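Local coordinates for conserved hypothetical protein (Pyrococcus furiosus, PDB 1Y81) that is of unknown function but has a Rossmann-like CoA-binding domain and holds coenzyme A in a pocket at the ends of its parallel strands, at residues 18-23 and 45-50. Residues are numbered along the deposited sequence; the frame is centred on the assembly and turned at random.
Sequences ALVGAS and LPVNPN. With COA (coenzyme A), chain C.
Leu19 bonds to both Leu45 and Val47, setting two parallel strands, 18-20 and 45-47, side by side at 19°: Leu19 N donates to Leu45 O, and Val47 N reaches Leu19 O at 2.9 Å. From the opposite face of its plane Leu19 O also accepts Ala22 N, closing a type II turn. Val47 also offers its carbonyl oxygen: Val47 O accepts Gly21 N at 3.0 Å, which continues the ladder and ties the turn to the neighbouring strand. With CG1 anti to its backbone N (chi1 175°), Val47 turns CG2 to Ala18 CB at 4.3 Å, while its CB meets Val20 CG2. On the Leu19 and Pro46 side of the sheet, Ala22 of the turn sets its CB against Pro46 CB at 3.5 Å, closer than two such carbons normally sit, and Ile54 touches both side chains. Past the strands, Asn48 ND2 donates to Ala22 O at 2.9 Å, with that oxygen close to its amide plane. ND2 also bonds to O7A of coenzyme A (3.3 Å) and weakly to O3B, while Asn48 OD1 accepts Asn50 N in an Asx turn that helps fix the amide. Ser23 OG donates to O8A at 2.6 Å. Strand, glycine turn and adjoining strand, joined through helix 29-39, form the beta-alpha-beta nucleotide-binding unit of a Rossmann-like fold.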
ATOM      1  N   ALA A  18       0.556   5.157   2.437  1.00 17.93           N
ATOM      2  CA  ALA A  18      -0.698   4.367   2.492  1.00 17.41           C
ATOM      3  C   ALA A  18      -0.382   2.868   2.449  1.00 18.93           C
ATOM      4  O   ALA A  18       0.535   2.445   1.743  1.00 21.79           O
ATOM      5  CB  ALA A  18      -1.632   4.730   1.392  1.00 18.97           C
ATOM      6  N   LEU A  19      -1.153   2.077   3.193  1.00 14.78           N
ATOM      7  CA  LEU A  19      -0.868   0.638   3.305  1.00 14.94           C
ATOM      8  C   LEU A  19      -2.081  -0.196   2.890  1.00 16.49           C
ATOM      9  O   LEU A  19      -3.026  -0.396   3.688  1.00 14.08           O
ATOM     10  CB  LEU A  19      -0.407   0.284   4.736  1.00 14.75           C
ATOM     11  CG  LEU A  19      -0.053  -1.189   4.981  1.00 14.82           C
ATOM     12  CD1 LEU A  19       1.096  -1.672   4.022  1.00 15.49           C
ATOM     13  CD2 LEU A  19       0.292  -1.443   6.465  1.00 17.64           C
ATOM     14  N   VAL A  20      -2.044  -0.682   1.649  1.00 15.39           N
ATOM     15  CA  VAL A  20      -3.136  -1.462   1.070  1.00 13.39           C
ATOM     16  C   VAL A  20      -2.992  -2.906   1.586  1.00 15.82           C
ATOM     17  O   VAL A  20      -1.984  -3.552   1.330  1.00 15.81           O
ATOM     18  CB  VAL A  20      -3.125  -1.431  -0.486  1.00 13.73           C
ATOM     19  CG1 VAL A  20      -4.155  -2.446  -1.069  1.00 13.50           C
ATOM     20  CG2 VAL A  20      -3.401   0.001  -1.020  1.00 15.94           C
ATOM     21  N   GLY A  21      -4.010  -3.381   2.318  1.00 14.77           N
ATOM     22  CA  GLY A  21      -3.934  -4.669   2.998  1.00 14.43           C
ATOM     23  C   GLY A  21      -3.568  -4.566   4.465  1.00 14.47           C
ATOM     24  O   GLY A  21      -3.352  -5.594   5.124  1.00 14.00           O
ATOM     25  N   ALA A  22      -3.506  -3.336   4.998  1.00 14.62           N
ATOM     26  CA  ALA A  22      -3.353  -3.139   6.444  1.00 14.42           C
ATOM     27  C   ALA A  22      -4.418  -3.963   7.146  1.00 14.43           C
ATOM     28  O   ALA A  22      -5.506  -4.077   6.650  1.00 15.01           O
ATOM     29  CB  ALA A  22      -3.531  -1.669   6.819  1.00 15.25           C
ATOM     30  N   SER A  23      -4.075  -4.545   8.298  1.00 13.19           N
ATOM     31  CA  SER A  23      -4.978  -5.460   8.973  1.00 14.15           C
ATOM     32  C   SER A  23      -4.899  -5.279  10.477  1.00 10.80           C
ATOM     33  O   SER A  23      -3.890  -4.795  10.987  1.00 16.83           O
ATOM     34  CB  SER A  23      -4.605  -6.902   8.629  1.00 17.57           C
ATOM     35  OG  SER A  23      -5.464  -7.789   9.309  1.00 19.70           O
ATOM     36  N   LEU A  45      -1.429   5.468   6.574  1.00 19.47           N
ATOM     37  CA  LEU A  45      -2.848   5.493   6.313  1.00 18.32           C
ATOM     38  C   LEU A  45      -3.257   4.092   5.880  1.00 15.43           C
ATOM     39  O   LEU A  45      -3.015   3.715   4.742  1.00 15.34           O
ATOM     40  CB  LEU A  45      -3.198   6.520   5.226  1.00 21.28           C
ATOM     41  CG  LEU A  45      -3.258   7.996   5.696  1.00 23.20           C
ATOM     42  CD1 LEU A  45      -1.895   8.513   6.133  1.00 25.65           C
ATOM     43  CD2 LEU A  45      -3.790   8.867   4.587  1.00 21.71           C
ATOM     44  N   PRO A  46      -3.889   3.335   6.791  1.00 14.63           N
ATOM     45  CA  PRO A  46      -4.336   2.000   6.416  1.00 13.96           C
ATOM     46  C   PRO A  46      -5.447   2.007   5.355  1.00 16.66           C
ATOM     47  O   PRO A  46      -6.328   2.892   5.342  1.00 15.67           O
ATOM     48  CB  PRO A  46      -4.874   1.398   7.733  1.00 17.53           C
ATOM     49  CG  PRO A  46      -4.872   2.457   8.717  1.00 19.25           C
ATOM     50  CD  PRO A  46      -4.212   3.675   8.183  1.00 15.55           C
ATOM     51  N   VAL A  47      -5.415   1.013   4.472  1.00 13.90           N
ATOM     52  CA  VAL A  47      -6.444   0.880   3.477  1.00 14.26           C
ATOM     53  C   VAL A  47      -6.932  -0.580   3.450  1.00 15.79           C
ATOM     54  O   VAL A  47      -6.186  -1.499   3.072  1.00 14.47           O
ATOM     55  CB  VAL A  47      -5.942   1.313   2.053  1.00 14.79           C
ATOM     56  CG1 VAL A  47      -7.005   1.056   1.004  1.00 15.37           C
ATOM     57  CG2 VAL A  47      -5.395   2.807   2.062  1.00 13.27           C
ATOM     58  N   ASN A  48      -8.179  -0.776   3.867  1.00 14.07           N
ATOM     59  CA  ASN A  48      -8.798  -2.114   3.946  1.00 13.40           C
ATOM     60  C   ASN A  48     -10.296  -1.930   4.239  1.00 17.03           C
ATOM     61  O   ASN A  48     -10.645  -1.386   5.280  1.00 17.49           O
ATOM     62  CB  ASN A  48      -8.124  -2.975   5.030  1.00 13.97           C
ATOM     63  CG  ASN A  48      -8.659  -4.444   5.054  1.00 13.74           C
ATOM     64  OD1 ASN A  48      -9.817  -4.704   4.709  1.00 17.44           O
ATOM     65  ND2 ASN A  48      -7.810  -5.375   5.453  1.00 17.62           N
ATOM     66  N   PRO A  49     -11.175  -2.370   3.312  1.00 20.55           N
ATOM     67  CA  PRO A  49     -12.652  -2.248   3.482  1.00 23.46           C
ATOM     68  C   PRO A  49     -13.223  -2.953   4.730  1.00 24.91           C
ATOM     69  O   PRO A  49     -14.334  -2.621   5.153  1.00 24.91           O
ATOM     70  CB  PRO A  49     -13.223  -2.915   2.216  1.00 25.46           C
ATOM     71  CG  PRO A  49     -12.099  -3.006   1.248  1.00 25.70           C
ATOM     72  CD  PRO A  49     -10.811  -3.006   2.027  1.00 22.42           C
ATOM     73  N   ASN A  50     -12.478  -3.906   5.307  1.00 21.36           N
ATOM     74  CA  ASN A  50     -12.938  -4.658   6.500  1.00 20.72           C
ATOM     75  C   ASN A  50     -12.942  -3.862   7.812  1.00 22.41           C
ATOM     76  O   ASN A  50     -13.651  -4.232   8.774  1.00 23.11           O
ATOM     77  CB  ASN A  50     -12.075  -5.914   6.736  1.00 22.80           C
ATOM     78  CG  ASN A  50     -12.341  -7.030   5.739  1.00 21.80           C
ATOM     79  OD1 ASN A  50     -11.496  -7.914   5.560  1.00 27.12           O
ATOM     80  ND2 ASN A  50     -13.498  -7.017   5.102  1.00 18.65           N
TER
HETATM   81  N1A COA C 201      -8.101  -3.338  -0.481  1.00 18.32           N
HETATM   82  C2A COA C 201      -7.445  -3.350   0.724  1.00 17.31           C
HETATM   83  N3A COA C 201      -7.231  -4.536   1.382  1.00 14.96           N
HETATM   84  C4A COA C 201      -7.708  -5.696   0.858  1.00 15.94           C
HETATM   85  C5A COA C 201      -8.382  -5.716  -0.361  1.00 17.29           C
HETATM   86  C6A COA C 201      -8.580  -4.521  -1.039  1.00 19.66           C
HETATM   87  N6A COA C 201      -9.226  -4.510  -2.195  1.00 19.49           N
HETATM   88  N7A COA C 201      -8.706  -7.004  -0.637  1.00 18.08           N
HETATM   89  C8A COA C 201      -8.246  -7.783   0.374  1.00 17.54           C
HETATM   90  N9A COA C 201      -7.634  -6.984   1.300  1.00 16.98           N
HETATM   91  C1B COA C 201      -7.019  -7.372   2.588  1.00 16.79           C
HETATM   92  C2B COA C 201      -7.482  -8.742   3.084  1.00 17.03           C
HETATM   93  O2B COA C 201      -8.870  -8.776   3.502  1.00 18.72           O
HETATM   94  C3B COA C 201      -6.429  -8.949   4.180  1.00 16.95           C
HETATM   95  O3B COA C 201      -6.751  -8.290   5.391  1.00 18.74           O
HETATM   96  P3B COA C 201      -7.636  -9.026   6.541  1.00 25.34           P
HETATM   97  O7A COA C 201      -8.701  -8.097   7.045  1.00 29.01           O
HETATM   98  O8A COA C 201      -6.682  -9.395   7.621  1.00 29.16           O
HETATM   99  O9A COA C 201      -8.358 -10.177   5.909  1.00 31.38           O
HETATM  100  C4B COA C 201      -5.164  -8.275   3.632  1.00 17.71           C
HETATM  101  O4B COA C 201      -5.604  -7.415   2.568  1.00 18.31           O
HETATM  102  C5B COA C 201      -4.113  -9.279   3.119  1.00 16.03           C
HETATM  103  O5B COA C 201      -4.730 -10.090   2.140  1.00 18.50           O
HETATM  104  P1A COA C 201      -4.709 -11.696   2.254  1.00 21.62           P
HETATM  105  O1A COA C 201      -5.609 -12.291   1.198  1.00 21.13           O
HETATM  106  O2A COA C 201      -5.025 -12.111   3.674  1.00 21.65           O
HETATM  107  O3A COA C 201      -3.174 -11.975   1.858  1.00 21.33           O
HETATM  108  P2A COA C 201      -2.054 -12.578   2.837  1.00 23.41           P
HETATM  109  O4A COA C 201      -2.394 -14.005   3.186  1.00 26.80           O
HETATM  110  O5A COA C 201      -1.771 -11.773   4.052  1.00 22.45           O
HETATM  111  O6A COA C 201      -0.752 -12.536   1.913  1.00 22.76           O
HETATM  112  CBP COA C 201       0.759 -11.595   0.294  1.00 20.65           C
HETATM  113  CCP COA C 201      -0.215 -11.306   1.459  1.00 21.85           C
HETATM  114  CDP COA C 201       1.301 -10.242  -0.186  1.00 22.95           C
HETATM  115  CEP COA C 201      -0.000 -12.241  -0.862  1.00 23.80           C
HETATM  116  CAP COA C 201       1.889 -12.548   0.748  1.00 19.81           C
HETATM  117  OAP COA C 201       2.715 -12.900  -0.349  1.00 18.61           O
HETATM  118  C9P COA C 201       2.677 -11.806   1.790  1.00 22.34           C
HETATM  119  O9P COA C 201       2.334 -11.977   3.129  1.00 22.58           O
HETATM  120  N8P COA C 201       3.631 -10.979   1.341  1.00 24.98           N
HETATM  121  C7P COA C 201       4.442 -10.093   2.165  1.00 22.28           C
HETATM  122  C6P COA C 201       5.573 -10.756   2.854  1.00 21.93           C
HETATM  123  C5P COA C 201       6.351  -9.696   3.581  1.00 21.76           C
HETATM  124  O5P COA C 201       5.915  -8.535   3.763  1.00 21.22           O
HETATM  125  N4P COA C 201       7.500 -10.162   3.995  1.00 20.58           N
HETATM  126  C3P COA C 201       8.497  -9.442   4.718  1.00 18.71           C
HETATM  127  C2P COA C 201       9.838  -9.531   3.989  1.00 20.15           C
HETATM  128  S1P COA C 201       9.750  -8.698   2.369  1.00 20.50           S